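Local coordinates for protein RNA-dependent RNA Polymerase (Bombyx mori cytoplasmic polyhedrosis virus, PDB 6TZ0) that catalyses RNA-templated RNA synthesis, probably transcribing the double-stranded viral genome into plus strands and later copying packaged plus strands into minus strands, at residues L916-K921 / T987-K992; L794-K799 / K992-R997; F1057-L1062 / F1149-N1154; M863-G868 / I1186-T1191; L65-T70 / E226-M231. All blocks are in the same frame, centred on the assembly; numbering follows the deposited sequence.

Interaction 1 of 5, residues L916-K921 / T987-K992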
# COMPACT_ATOMS: atom_id res chain seq x y z
N LEU A 916 11.77 32.15 -2.21
CA LEU A 916 11.98 32.56 -0.83
C LEU A 916 10.70 32.32 -0.05
O LEU A 916 9.84 33.19 0.08
CB LEU A 916 12.41 34.02 -0.76
CG LEU A 916 13.75 34.35 -1.42
CD1 LEU A 916 13.99 35.85 -1.42
CD2 LEU A 916 14.88 33.61 -0.74
N ILE A 917 10.57 31.10 0.47
CA ILE A 917 9.41 30.67 1.23
C ILE A 917 9.88 30.16 2.58
O ILE A 917 11.08 30.04 2.84
CB ILE A 917 8.59 29.59 0.50
CG1 ILE A 917 9.48 28.36 0.24
CG2 ILE A 917 8.02 30.13 -0.80
CD1 ILE A 917 8.72 27.15 -0.24
N ASP A 918 8.92 29.84 3.44
CA ASP A 918 9.24 29.19 4.70
C ASP A 918 9.65 27.74 4.45
O ASP A 918 9.17 27.09 3.52
CB ASP A 918 8.06 29.27 5.67
CG ASP A 918 6.76 28.80 5.06
OD1 ASP A 918 6.71 28.54 3.84
OD2 ASP A 918 5.77 28.69 5.81
N GLU A 919 10.55 27.24 5.28
CA GLU A 919 11.16 25.93 5.08
C GLU A 919 11.23 25.20 6.41
O GLU A 919 11.76 25.74 7.38
CB GLU A 919 12.55 26.08 4.46
CG GLU A 919 13.22 24.77 4.08
CD GLU A 919 12.57 24.09 2.89
OE1 GLU A 919 11.96 24.80 2.06
OE2 GLU A 919 12.69 22.85 2.77
N VAL A 920 10.70 23.98 6.44
CA VAL A 920 10.81 23.14 7.62
C VAL A 920 12.26 22.71 7.78
O VAL A 920 12.83 22.06 6.89
CB VAL A 920 9.88 21.93 7.52
CG1 VAL A 920 10.07 21.02 8.72
CG2 VAL A 920 8.44 22.37 7.39
N LYS A 921 12.87 23.08 8.89
CA LYS A 921 14.28 22.82 9.13
C LYS A 921 14.45 21.62 10.05
O LYS A 921 13.89 21.59 11.15
CB LYS A 921 14.98 24.04 9.73
CG LYS A 921 16.45 23.83 10.00
CD LYS A 921 17.21 23.54 8.73
CE LYS A 921 17.28 24.75 7.84
NZ LYS A 921 18.10 24.50 6.62
N THR A 987 11.01 19.65 14.66
CA THR A 987 11.53 20.47 13.58
C THR A 987 10.98 21.89 13.69
O THR A 987 9.89 22.10 14.23
CB THR A 987 11.17 19.90 12.19
OG1 THR A 987 9.75 19.88 12.04
CG2 THR A 987 11.72 18.50 12.03
N THR A 988 11.73 22.85 13.15
CA THR A 988 11.37 24.25 13.21
C THR A 988 11.14 24.79 11.80
O THR A 988 11.66 24.25 10.82
CB THR A 988 12.45 25.08 13.90
OG1 THR A 988 13.67 24.99 13.16
CG2 THR A 988 12.68 24.57 15.31
N VAL A 989 10.37 25.87 11.71
CA VAL A 989 10.08 26.53 10.44
C VAL A 989 10.94 27.78 10.33
O VAL A 989 10.86 28.68 11.18
CB VAL A 989 8.59 26.87 10.31
CG1 VAL A 989 8.35 27.71 9.08
CG2 VAL A 989 7.77 25.60 10.25
N GLN A 990 11.76 27.85 9.29
CA GLN A 990 12.62 28.99 9.02
C GLN A 990 12.10 29.75 7.81
O GLN A 990 11.98 29.18 6.72
CB GLN A 990 14.06 28.54 8.78
CG GLN A 990 15.02 29.68 8.51
CD GLN A 990 16.43 29.19 8.28
OE1 GLN A 990 16.70 27.99 8.30
NE2 GLN A 990 17.35 30.13 8.07
N SER A 991 11.78 31.02 8.01
CA SER A 991 11.35 31.88 6.91
C SER A 991 12.55 32.54 6.25
O SER A 991 13.68 32.49 6.75
CB SER A 991 10.37 32.93 7.42
OG SER A 991 9.98 33.80 6.37
N LYS A 992 12.30 33.17 5.11
CA LYS A 992 13.35 33.79 4.32
C LYS A 992 12.99 35.24 4.01
O LYS A 992 11.81 35.60 3.93
CB LYS A 992 13.60 33.01 3.02
CG LYS A 992 14.20 31.64 3.27
CD LYS A 992 14.43 30.88 1.99
CE LYS A 992 15.17 29.58 2.27
NZ LYS A 992 14.36 28.65 3.10
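Lys992 crosses Leu916 at about a right angle, its CD lying 3.9 Å from Leu916 CD2, and runs on beside Glu919. There the two chains run side by side in the same direction. The bend at the end of the lysine (chi4 65°) carries NZ to 3.4 Å from Glu919 CB. The charges stay apart, with Glu919 OE1 4.7 Å from Lys992 NZ, so any attraction is probably a loose electrostatic one. Lys921 and Gln990 repeat the side-by-side theme: Lys921 is bent twice, the glutamine is extended, and Lys921 CE comes 3.3 Å from Gln990 OE1. Glu919, Lys921 and Gln990 belong to a two-stranded antiparallel sheet of 919-921 and 988-990. Glu919 and Gln990 exchange backbone bonds, as do Lys921 and Thr988; Gln990 N to Glu919 O is 2.8 Å and nearly straight at 175°. Both faces are largely open to solvent, which suits these long polar chains. On the other face, Val920 and Val989 form the non-hydrogen-bonded pair, compact branched residues well suited to a strand. Val989 CG1 also touches Asp918 CB at 3.8 Å, while Val920 CG1 reaches across to Thr987 OG1 at 3.5 Å.

Interaction 2 of 5, residues L794-K799 / K992-R997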
# COMPACT_ATOMS: atom_id res chain seq x y z
N LEU A 794 6.25 38.35 1.28
CA LEU A 794 7.65 38.09 1.57
C LEU A 794 8.16 39.11 2.57
O LEU A 794 7.90 40.31 2.44
CB LEU A 794 8.49 38.13 0.29
CG LEU A 794 9.96 37.76 0.44
CD1 LEU A 794 10.09 36.37 1.02
CD2 LEU A 794 10.67 37.84 -0.90
N SER A 795 8.88 38.63 3.58
CA SER A 795 9.45 39.50 4.60
C SER A 795 10.62 40.27 4.02
O SER A 795 11.48 39.69 3.35
CB SER A 795 9.88 38.68 5.82
OG SER A 795 10.89 37.74 5.47
N VAL A 796 10.62 41.58 4.23
CA VAL A 796 11.62 42.46 3.65
C VAL A 796 12.20 43.33 4.77
O VAL A 796 11.51 43.67 5.73
CB VAL A 796 11.03 43.32 2.51
CG1 VAL A 796 10.65 42.46 1.32
CG2 VAL A 796 9.78 44.02 2.99
N ASP A 797 13.47 43.68 4.63
CA ASP A 797 14.19 44.37 5.69
C ASP A 797 13.78 45.84 5.74
O ASP A 797 13.36 46.43 4.74
CB ASP A 797 15.70 44.24 5.47
CG ASP A 797 16.51 44.54 6.71
OD1 ASP A 797 15.92 44.88 7.76
OD2 ASP A 797 17.75 44.42 6.64
N ASN A 798 13.92 46.44 6.93
CA ASN A 798 13.40 47.79 7.16
C ASN A 798 14.27 48.86 6.51
O ASN A 798 13.74 49.81 5.93
CB ASN A 798 13.29 48.07 8.65
CG ASN A 798 12.18 47.30 9.29
OD1 ASN A 798 11.10 47.15 8.71
ND2 ASN A 798 12.41 46.80 10.50
N LYS A 799 15.59 48.74 6.63
CA LYS A 799 16.47 49.69 5.96
C LYS A 799 16.43 49.48 4.45
O LYS A 799 16.63 50.43 3.68
CB LYS A 799 17.90 49.54 6.51
CG LYS A 799 18.90 50.55 5.97
CD LYS A 799 18.53 51.95 6.44
CE LYS A 799 19.55 52.98 5.97
NZ LYS A 799 19.53 53.13 4.49
N LYS A 992 12.30 33.17 5.11
CA LYS A 992 13.35 33.79 4.32
C LYS A 992 12.99 35.24 4.01
O LYS A 992 11.81 35.60 3.93
CB LYS A 992 13.60 33.01 3.02
CG LYS A 992 14.20 31.64 3.27
CD LYS A 992 14.43 30.88 1.99
CE LYS A 992 15.17 29.58 2.27
NZ LYS A 992 14.36 28.65 3.10
N ARG A 993 14.02 36.07 3.85
CA ARG A 993 13.85 37.49 3.64
C ARG A 993 14.83 37.98 2.57
O ARG A 993 15.73 37.25 2.15
CB ARG A 993 14.06 38.29 4.93
CG ARG A 993 15.51 38.41 5.40
CD ARG A 993 15.88 37.31 6.38
NE ARG A 993 17.21 37.51 6.95
CZ ARG A 993 17.43 38.07 8.14
NH1 ARG A 993 16.42 38.49 8.88
NH2 ARG A 993 18.67 38.21 8.59
N VAL A 994 14.65 39.22 2.15
CA VAL A 994 15.61 39.87 1.27
C VAL A 994 16.70 40.51 2.13
O VAL A 994 16.43 41.04 3.22
CB VAL A 994 14.92 40.88 0.32
CG1 VAL A 994 14.31 42.04 1.06
CG2 VAL A 994 15.88 41.39 -0.75
N SER A 995 17.94 40.37 1.68
CA SER A 995 19.07 41.03 2.32
C SER A 995 19.90 41.70 1.24
O SER A 995 19.44 41.80 0.10
CB SER A 995 19.91 40.03 3.13
OG SER A 995 19.16 39.51 4.21
N SER A 996 21.11 42.14 1.58
CA SER A 996 21.92 42.95 0.67
C SER A 996 22.36 42.15 -0.55
O SER A 996 22.49 42.71 -1.65
CB SER A 996 23.13 43.50 1.41
OG SER A 996 22.74 44.37 2.46
N ARG A 997 22.57 40.84 -0.39
CA ARG A 997 22.94 39.98 -1.51
C ARG A 997 21.82 39.89 -2.54
O ARG A 997 22.08 39.84 -3.74
CB ARG A 997 23.32 38.59 -1.00
CG ARG A 997 23.84 37.65 -2.07
CD ARG A 997 24.19 36.29 -1.50
NE ARG A 997 25.33 36.35 -0.59
CZ ARG A 997 26.60 36.29 -0.97
NH1 ARG A 997 27.57 36.35 -0.07
NH2 ARG A 997 26.91 36.17 -2.26
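Ser795 and Lys992 supply the first polar link: Ser795 OG donates a weak hydrogen bond to Lys992 O, 2.8 Å away. The serine hydroxyl sits between its own backbone N and carbonyl carbon (chi1 62°), a position from which Ser795 OG faces Lys992 O and also Arg993 CB, 3.3 Å away. A second link, also weak, returns from Val994 N to Ser795 O over 3.4 Å. The same oxygen receives a CH contact from Arg993 CA at 3.2 Å. Next to these lies a small apolar patch, where Val796 CG1 meets Val994 CG1 at 3.7 Å, the two side chains set aslant to one another; short branched residues fit a place where the backbones come this close. Leu794 extends CD1 to 3.5 Å from Lys992 O, adding a methyl beside the carbonyl that Ser795 binds.

Further out, 791-795 is an outer strand of a three-stranded antiparallel sheet. Backbone hydrogen bonds between Leu794 and Met828 and between Val796 and Thr826 fix the segment, and Leu794 also packs on Ile913 and Leu916. The other segment, 992-997, runs into the start of helix 996-1004. Since both hydrogen bonds are weak and the touching parts diverge by 56°, the chemistry implies a loosely joined crossing in which the valine contact probably matters as much as the polar links, not a regular extension of the sheet.

Interaction 3 of 5, residues F1057-L1062 / F1149-N1154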
# COMPACT_ATOMS: atom_id res chain seq x y z
N PHE A 1057 -11.56 16.13 -34.89
CA PHE A 1057 -10.89 16.58 -36.10
C PHE A 1057 -9.39 16.39 -36.01
O PHE A 1057 -8.73 16.11 -37.02
CB PHE A 1057 -11.25 18.03 -36.37
CG PHE A 1057 -10.95 18.50 -37.76
CD1 PHE A 1057 -11.72 18.06 -38.82
CD2 PHE A 1057 -9.94 19.40 -38.00
CE1 PHE A 1057 -11.46 18.48 -40.10
CE2 PHE A 1057 -9.69 19.84 -39.28
CZ PHE A 1057 -10.44 19.38 -40.33
N ALA A 1058 -8.83 16.48 -34.80
CA ALA A 1058 -7.42 16.17 -34.60
C ALA A 1058 -7.15 14.69 -34.81
O ALA A 1058 -6.10 14.31 -35.34
CB ALA A 1058 -6.98 16.59 -33.21
N PHE A 1059 -8.09 13.83 -34.41
CA PHE A 1059 -7.95 12.40 -34.68
C PHE A 1059 -8.09 12.13 -36.17
O PHE A 1059 -7.35 11.31 -36.73
CB PHE A 1059 -9.00 11.63 -33.88
CG PHE A 1059 -8.79 10.15 -33.84
CD1 PHE A 1059 -7.76 9.60 -33.09
CD2 PHE A 1059 -9.67 9.29 -34.48
CE1 PHE A 1059 -7.59 8.24 -33.03
CE2 PHE A 1059 -9.49 7.92 -34.42
CZ PHE A 1059 -8.45 7.40 -33.69
N ALA A 1060 -8.99 12.85 -36.84
CA ALA A 1060 -9.19 12.72 -38.28
C ALA A 1060 -8.03 13.27 -39.09
O ALA A 1060 -7.91 12.93 -40.27
CB ALA A 1060 -10.48 13.43 -38.68
N LEU A 1061 -7.20 14.14 -38.52
CA LEU A 1061 -6.04 14.65 -39.23
C LEU A 1061 -4.76 13.89 -38.92
O LEU A 1061 -4.05 13.49 -39.84
CB LEU A 1061 -5.82 16.14 -38.93
CG LEU A 1061 -6.78 17.18 -39.48
CD1 LEU A 1061 -6.36 18.52 -38.96
CD2 LEU A 1061 -6.76 17.17 -40.99
N LEU A 1062 -4.45 13.69 -37.64
CA LEU A 1062 -3.16 13.12 -37.26
C LEU A 1062 -3.20 11.60 -37.14
O LEU A 1062 -2.17 10.95 -37.29
CB LEU A 1062 -2.67 13.69 -35.94
CG LEU A 1062 -1.97 15.05 -35.88
CD1 LEU A 1062 -0.82 15.12 -36.87
CD2 LEU A 1062 -2.92 16.21 -36.06
N PHE A 1149 -4.42 11.32 -25.48
CA PHE A 1149 -4.92 10.03 -25.03
C PHE A 1149 -5.20 9.09 -26.21
O PHE A 1149 -4.61 8.01 -26.30
CB PHE A 1149 -6.17 10.25 -24.18
CG PHE A 1149 -6.75 9.02 -23.56
CD1 PHE A 1149 -6.20 8.47 -22.41
CD2 PHE A 1149 -7.88 8.43 -24.09
CE1 PHE A 1149 -6.75 7.35 -21.83
CE2 PHE A 1149 -8.44 7.31 -23.52
CZ PHE A 1149 -7.87 6.77 -22.39
N PHE A 1150 -6.10 9.48 -27.11
CA PHE A 1150 -6.32 8.74 -28.35
C PHE A 1150 -5.42 9.20 -29.49
O PHE A 1150 -5.37 8.52 -30.52
CB PHE A 1150 -7.77 8.86 -28.84
CG PHE A 1150 -8.72 7.95 -28.14
CD1 PHE A 1150 -8.72 6.59 -28.41
CD2 PHE A 1150 -9.66 8.45 -27.26
CE1 PHE A 1150 -9.61 5.75 -27.78
CE2 PHE A 1150 -10.56 7.62 -26.64
CZ PHE A 1150 -10.53 6.26 -26.90
N LEU A 1151 -4.71 10.30 -29.34
CA LEU A 1151 -3.96 10.89 -30.44
C LEU A 1151 -2.52 10.39 -30.44
O LEU A 1151 -2.02 9.84 -29.46
CB LEU A 1151 -4.01 12.41 -30.35
CG LEU A 1151 -5.11 13.23 -31.00
CD1 LEU A 1151 -4.99 13.05 -32.49
CD2 LEU A 1151 -6.51 12.85 -30.54
N SER A 1152 -1.84 10.61 -31.56
CA SER A 1152 -0.54 9.99 -31.79
C SER A 1152 0.58 10.75 -31.11
O SER A 1152 0.59 11.98 -31.07
CB SER A 1152 -0.25 9.90 -33.29
OG SER A 1152 -0.03 11.18 -33.84
N ASP A 1153 1.55 10.00 -30.59
CA ASP A 1153 2.74 10.55 -29.96
C ASP A 1153 3.84 10.88 -30.95
O ASP A 1153 4.91 11.32 -30.53
CB ASP A 1153 3.29 9.55 -28.93
CG ASP A 1153 2.39 9.39 -27.73
OD1 ASP A 1153 1.68 10.36 -27.39
OD2 ASP A 1153 2.41 8.30 -27.12
N ASN A 1154 3.61 10.66 -32.24
CA ASN A 1154 4.69 10.74 -33.21
C ASN A 1154 4.56 12.02 -34.01
O ASN A 1154 3.49 12.27 -34.59
CB ASN A 1154 4.65 9.53 -34.13
CG ASN A 1154 5.95 9.31 -34.87
OD1 ASN A 1154 6.91 10.07 -34.71
ND2 ASN A 1154 6.01 8.26 -35.68
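Phe1059 turns the edge of its ring to the loop 1149-1154, CE1 lying 3.4 Å from Phe1150 O and near enough to the ring plane to count as an edge approach. This is buried helix-against-loop packing in the C-terminal part of the polymerase, the region that probably corresponds to the bracelet domain of reovirus-family polymerases: helix 1054-1062 packs against an irregular segment. With CG anti to its backbone N (chi1 -168°), the phenylalanine swings its ring out from the helix flank to the loop, and there Phe1150 CB sits 4.2 Å from Phe1059 CE1. The ring of Phe1150 itself leads away, to Phe769 and Leu1045. A large flat residue suits Phe1059 because its ring reaches from the helix to the loop, and His1036 meets that ring with planes at about 45°.

Leu1151 packs beside the same ring. Its two methyls divide the work: CD2 stands at the ring edge, 4.3 Å from Phe1059 CD1, whereas CD1 lies against the helix, 3.3 Å from Ala1058 O and 4.1 Å from Ala1058 CB, with Leu1062 CB at 4.2 Å. The small alanine lets the leucine methyl come close to the helix. At the far end Ser1152 faces Leu1062, its OG 4.2 Å from Leu1062 CB. That buried hydroxyl is satisfied elsewhere, by a hydrogen bond between Ser1152 OG and Ser1157 OG.

Interaction 4 of 5, residues M863-G868 / I1186-T1191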
# COMPACT_ATOMS: atom_id res chain seq x y z
N MET A 863 -6.16 22.75 -25.98
CA MET A 863 -5.87 21.89 -24.84
C MET A 863 -4.79 20.86 -25.14
O MET A 863 -4.46 20.06 -24.27
CB MET A 863 -7.15 21.17 -24.41
CG MET A 863 -8.24 22.14 -24.02
SD MET A 863 -7.67 23.27 -22.75
CE MET A 863 -7.51 22.14 -21.40
N PHE A 864 -4.23 20.88 -26.35
CA PHE A 864 -3.19 19.94 -26.75
C PHE A 864 -1.87 20.63 -27.01
O PHE A 864 -1.02 20.08 -27.71
CB PHE A 864 -3.62 19.17 -27.99
CG PHE A 864 -4.91 18.46 -27.84
CD1 PHE A 864 -4.99 17.31 -27.10
CD2 PHE A 864 -6.05 18.94 -28.45
CE1 PHE A 864 -6.18 16.65 -26.98
CE2 PHE A 864 -7.24 18.28 -28.34
CZ PHE A 864 -7.31 17.14 -27.59
N THR A 865 -1.67 21.83 -26.48
CA THR A 865 -0.44 22.54 -26.75
C THR A 865 0.67 22.06 -25.82
O THR A 865 0.43 21.66 -24.67
CB THR A 865 -0.64 24.06 -26.63
OG1 THR A 865 0.58 24.74 -26.92
CG2 THR A 865 -1.12 24.45 -25.25
N ALA A 866 1.89 22.08 -26.34
CA ALA A 866 3.03 21.56 -25.61
C ALA A 866 3.48 22.56 -24.55
O ALA A 866 3.28 23.77 -24.66
CB ALA A 866 4.18 21.25 -26.57
N ARG A 867 4.11 22.03 -23.52
CA ARG A 867 4.66 22.84 -22.45
C ARG A 867 6.18 22.71 -22.47
O ARG A 867 6.75 22.13 -23.39
CB ARG A 867 4.08 22.44 -21.10
CG ARG A 867 2.61 22.77 -20.98
CD ARG A 867 2.05 22.40 -19.64
NE ARG A 867 0.64 22.77 -19.54
CZ ARG A 867 -0.37 21.96 -19.83
NH1 ARG A 867 -1.62 22.39 -19.72
NH2 ARG A 867 -0.12 20.72 -20.21
N GLY A 868 6.82 23.26 -21.45
CA GLY A 868 8.26 23.26 -21.42
C GLY A 868 8.83 24.48 -22.09
O GLY A 868 8.30 25.58 -21.95
N ILE A 1186 0.22 22.17 -35.36
CA ILE A 1186 -1.11 21.66 -35.68
C ILE A 1186 -1.87 21.29 -34.41
O ILE A 1186 -3.06 21.59 -34.29
CB ILE A 1186 -1.00 20.50 -36.68
CG1 ILE A 1186 -0.58 21.05 -38.03
CG2 ILE A 1186 -2.31 19.77 -36.84
CD1 ILE A 1186 -0.09 20.02 -38.99
N LEU A 1187 -1.19 20.71 -33.41
CA LEU A 1187 -1.86 20.46 -32.13
C LEU A 1187 -2.17 21.75 -31.38
O LEU A 1187 -3.14 21.79 -30.62
CB LEU A 1187 -1.02 19.56 -31.23
CG LEU A 1187 -0.88 18.07 -31.49
CD1 LEU A 1187 0.08 17.53 -30.48
CD2 LEU A 1187 -2.22 17.38 -31.38
N ARG A 1188 -1.36 22.79 -31.56
CA ARG A 1188 -1.53 24.01 -30.78
C ARG A 1188 -2.75 24.81 -31.24
O ARG A 1188 -3.33 25.56 -30.45
CB ARG A 1188 -0.24 24.83 -30.87
CG ARG A 1188 -0.15 26.13 -30.08
CD ARG A 1188 -0.34 27.32 -30.99
NE ARG A 1188 -0.13 28.58 -30.31
CZ ARG A 1188 1.04 29.21 -30.23
NH1 ARG A 1188 2.11 28.68 -30.79
NH2 ARG A 1188 1.13 30.36 -29.58
N SER A 1189 -3.18 24.64 -32.49
CA SER A 1189 -4.18 25.52 -33.09
C SER A 1189 -5.26 24.73 -33.81
O SER A 1189 -5.55 24.97 -34.98
CB SER A 1189 -3.51 26.49 -34.06
OG SER A 1189 -2.94 25.80 -35.15
N ILE A 1190 -5.87 23.77 -33.12
CA ILE A 1190 -6.89 22.95 -33.76
C ILE A 1190 -8.20 23.73 -33.88
O ILE A 1190 -9.04 23.43 -34.73
CB ILE A 1190 -7.09 21.64 -32.97
CG1 ILE A 1190 -5.73 21.05 -32.65
CG2 ILE A 1190 -7.82 20.59 -33.80
CD1 ILE A 1190 -5.77 19.85 -31.81
N THR A 1191 -8.37 24.76 -33.05
CA THR A 1191 -9.65 25.45 -32.96
C THR A 1191 -9.94 26.28 -34.20
O THR A 1191 -11.10 26.48 -34.56
CB THR A 1191 -9.67 26.35 -31.73
OG1 THR A 1191 -8.63 27.33 -31.84
CG2 THR A 1191 -9.42 25.53 -30.49
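Arg1188 NH2 is gripped by a salt bridge to Glu861 OE2 and, more weakly, by a long ion pair to Asp877 OD2, while the aliphatic part of the same side chain lies beside Thr865. The setting is buried packing in the C-terminal part of the polymerase, where the end of helix 1174-1188 meets a loop that leads into strand 867-868. Thr865 and Arg1188 run side by side and point the same way. Thr865 OG1 and Arg1188 CG are each anti to their own backbone N, which sets OG1 3.5 Å from Arg1188 CG. Arginine suits the position since its methylenes can pack in the interior while its guanidinium, bent off at chi2, reaches the acidic residues; these negative charges would probably stabilise its positive one and offset the like charge of Arg873 close by.

Phe864 carries the apolar half. Its CB touches Leu1187 CD2 at 4.1 Å, and Phe864 O lies 3.6 Å from Leu1187 CB. The loop carbonyls next to it are tied down as well: Gln1147 NE2 hydrogen-bonds both Met863 O and Thr865 O. The ring also packs on Leu768. Ile1190, just beyond the helix end, crosses the phenylalanine at about a right angle. Its longer CG1-CD1 branch delivers a single methyl obliquely to the ring, Ile1190 CD1 lying 3.5 Å from Phe864 CD2.

Interaction 5 of 5, residues L65-T70 / E226-M231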
# COMPACT_ATOMS: atom_id res chain seq x y z
N LEU A 65 -36.55 21.06 -19.99
CA LEU A 65 -36.76 20.56 -18.64
C LEU A 65 -37.03 21.73 -17.72
O LEU A 65 -36.56 22.85 -17.95
CB LEU A 65 -35.55 19.71 -18.20
CG LEU A 65 -35.62 18.75 -17.00
CD1 LEU A 65 -35.26 19.39 -15.71
CD2 LEU A 65 -37.02 18.16 -16.89
N GLN A 66 -37.82 21.48 -16.67
CA GLN A 66 -38.25 22.50 -15.72
C GLN A 66 -37.94 22.04 -14.31
O GLN A 66 -38.33 20.94 -13.92
CB GLN A 66 -39.75 22.77 -15.86
CG GLN A 66 -40.14 23.43 -17.16
CD GLN A 66 -41.63 23.55 -17.32
OE1 GLN A 66 -42.39 23.04 -16.49
NE2 GLN A 66 -42.07 24.22 -18.37
N ALA A 67 -37.27 22.89 -13.54
CA ALA A 67 -36.97 22.58 -12.15
C ALA A 67 -37.14 23.83 -11.29
O ALA A 67 -37.28 24.95 -11.80
CB ALA A 67 -35.56 22.01 -11.98
N THR A 68 -37.14 23.62 -9.98
CA THR A 68 -37.44 24.66 -9.00
C THR A 68 -36.41 24.60 -7.89
O THR A 68 -36.13 23.52 -7.36
CB THR A 68 -38.85 24.49 -8.43
OG1 THR A 68 -39.81 24.55 -9.50
CG2 THR A 68 -39.17 25.57 -7.41
N VAL A 69 -35.84 25.76 -7.54
CA VAL A 69 -34.87 25.84 -6.45
C VAL A 69 -35.59 25.57 -5.13
O VAL A 69 -36.53 26.29 -4.76
CB VAL A 69 -34.17 27.20 -6.43
CG1 VAL A 69 -33.25 27.30 -5.24
CG2 VAL A 69 -33.40 27.43 -7.72
N THR A 70 -35.16 24.53 -4.42
CA THR A 70 -35.79 24.08 -3.19
C THR A 70 -34.72 23.79 -2.15
O THR A 70 -33.77 23.04 -2.43
CB THR A 70 -36.64 22.83 -3.43
OG1 THR A 70 -37.65 23.12 -4.40
CG2 THR A 70 -37.29 22.36 -2.15
N GLU A 226 -30.15 21.29 -14.90
CA GLU A 226 -29.55 20.10 -14.32
C GLU A 226 -28.72 20.43 -13.09
O GLU A 226 -28.62 19.61 -12.18
CB GLU A 226 -28.71 19.39 -15.37
CG GLU A 226 -29.54 18.71 -16.44
CD GLU A 226 -28.68 18.06 -17.49
OE1 GLU A 226 -27.46 18.32 -17.51
OE2 GLU A 226 -29.22 17.27 -18.30
N SER A 227 -28.16 21.64 -13.02
CA SER A 227 -27.49 22.06 -11.79
C SER A 227 -28.48 22.29 -10.67
O SER A 227 -28.16 22.04 -9.50
CB SER A 227 -26.68 23.33 -12.03
OG SER A 227 -27.52 24.44 -12.25
N ILE A 228 -29.69 22.76 -11.00
CA ILE A 228 -30.76 22.86 -10.01
C ILE A 228 -31.09 21.48 -9.46
O ILE A 228 -31.20 21.29 -8.24
CB ILE A 228 -32.00 23.53 -10.61
CG1 ILE A 228 -31.69 24.94 -11.03
CG2 ILE A 228 -33.14 23.55 -9.62
CD1 ILE A 228 -32.78 25.53 -11.80
N VAL A 229 -31.26 20.50 -10.35
CA VAL A 229 -31.59 19.13 -9.95
C VAL A 229 -30.48 18.54 -9.07
O VAL A 229 -30.75 17.91 -8.03
CB VAL A 229 -31.85 18.26 -11.19
CG1 VAL A 229 -32.11 16.82 -10.81
CG2 VAL A 229 -33.01 18.82 -11.99
N ALA A 230 -29.22 18.79 -9.44
CA ALA A 230 -28.08 18.30 -8.68
C ALA A 230 -28.03 18.90 -7.28
O ALA A 230 -27.89 18.17 -6.29
CB ALA A 230 -26.79 18.60 -9.44
N MET A 231 -28.16 20.23 -7.18
CA MET A 231 -28.08 20.89 -5.87
C MET A 231 -29.26 20.53 -4.97
O MET A 231 -29.09 20.40 -3.75
CB MET A 231 -27.99 22.40 -6.05
CG MET A 231 -26.67 22.88 -6.63
SD MET A 231 -25.27 22.40 -5.61
CE MET A 231 -25.56 23.35 -4.13
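A chi1 of -62° places Ile228 CG1 beside the backbone N and leaves CG2 anti to it, which brings the CG2 methyl against Ala67, 3.7 Å from Ala67 CB; in the neighbouring Val229, a chi1 of 177° puts CG1 anti to the backbone N and CG2 anti to the carbonyl carbon, turning Val229 CG2 to Ala67 CB at 4.1 Å. The contact is a beta hairpin laid on a helix in the N-terminal region of the polymerase: strand 64-68, paired with 54-58, packs on helix 224-237, and the short axes of 65-68 and 226-231 run 41° apart in direction and 7.8 Å apart. Alanine suits the middle of the strand because its single methyl lets two beta-branched residues close in from the helix side. Leu65, two residues earlier on the same face of the strand, touches Val229 CG2 with CD1 at 4.4 Å.

No hydrogen bond joins the two segments, whose touching side chains are almost all hydrocarbon, but a residue one step farther along the same helix supplies polar ties. Asn232 ND2 bonds Thr68 O and Asn232 OD1 bonds Thr70 N, gripping the end of the strand. Thr68 turns its own side chain to the other face, where OG1 bonds Asp54 OD1 in the partner strand. Tyr170 of helix 166-175 packs on both Val69 and Ile228. Beyond Ala67, Ile228 CG2 continues to Val69, standing 4.3 Å from Val69 CG2.

Overall arrangement
The five contacts form two touching pairs and one isolated member. Interactions 1 and 2 share Lys992 and have centres 15 Å apart; Leu916 O of the first lies 3.3 Å from Leu794 CD1 of the second. Arg791, which binds ATP in this protein though none is bound here, lies at a moderate distance: its side chain is about 12 Å from that of Ile917 and about 11 Å from that of Leu794. Interactions 3 and 4, centres 12 Å apart, touch through Leu1062 CD2 and Ile1186 CG2 at 3.7 Å, forming one buried region away from the annotated sites. Interaction 5 stands alone, about 21 Å from interaction 4 at nearest atoms.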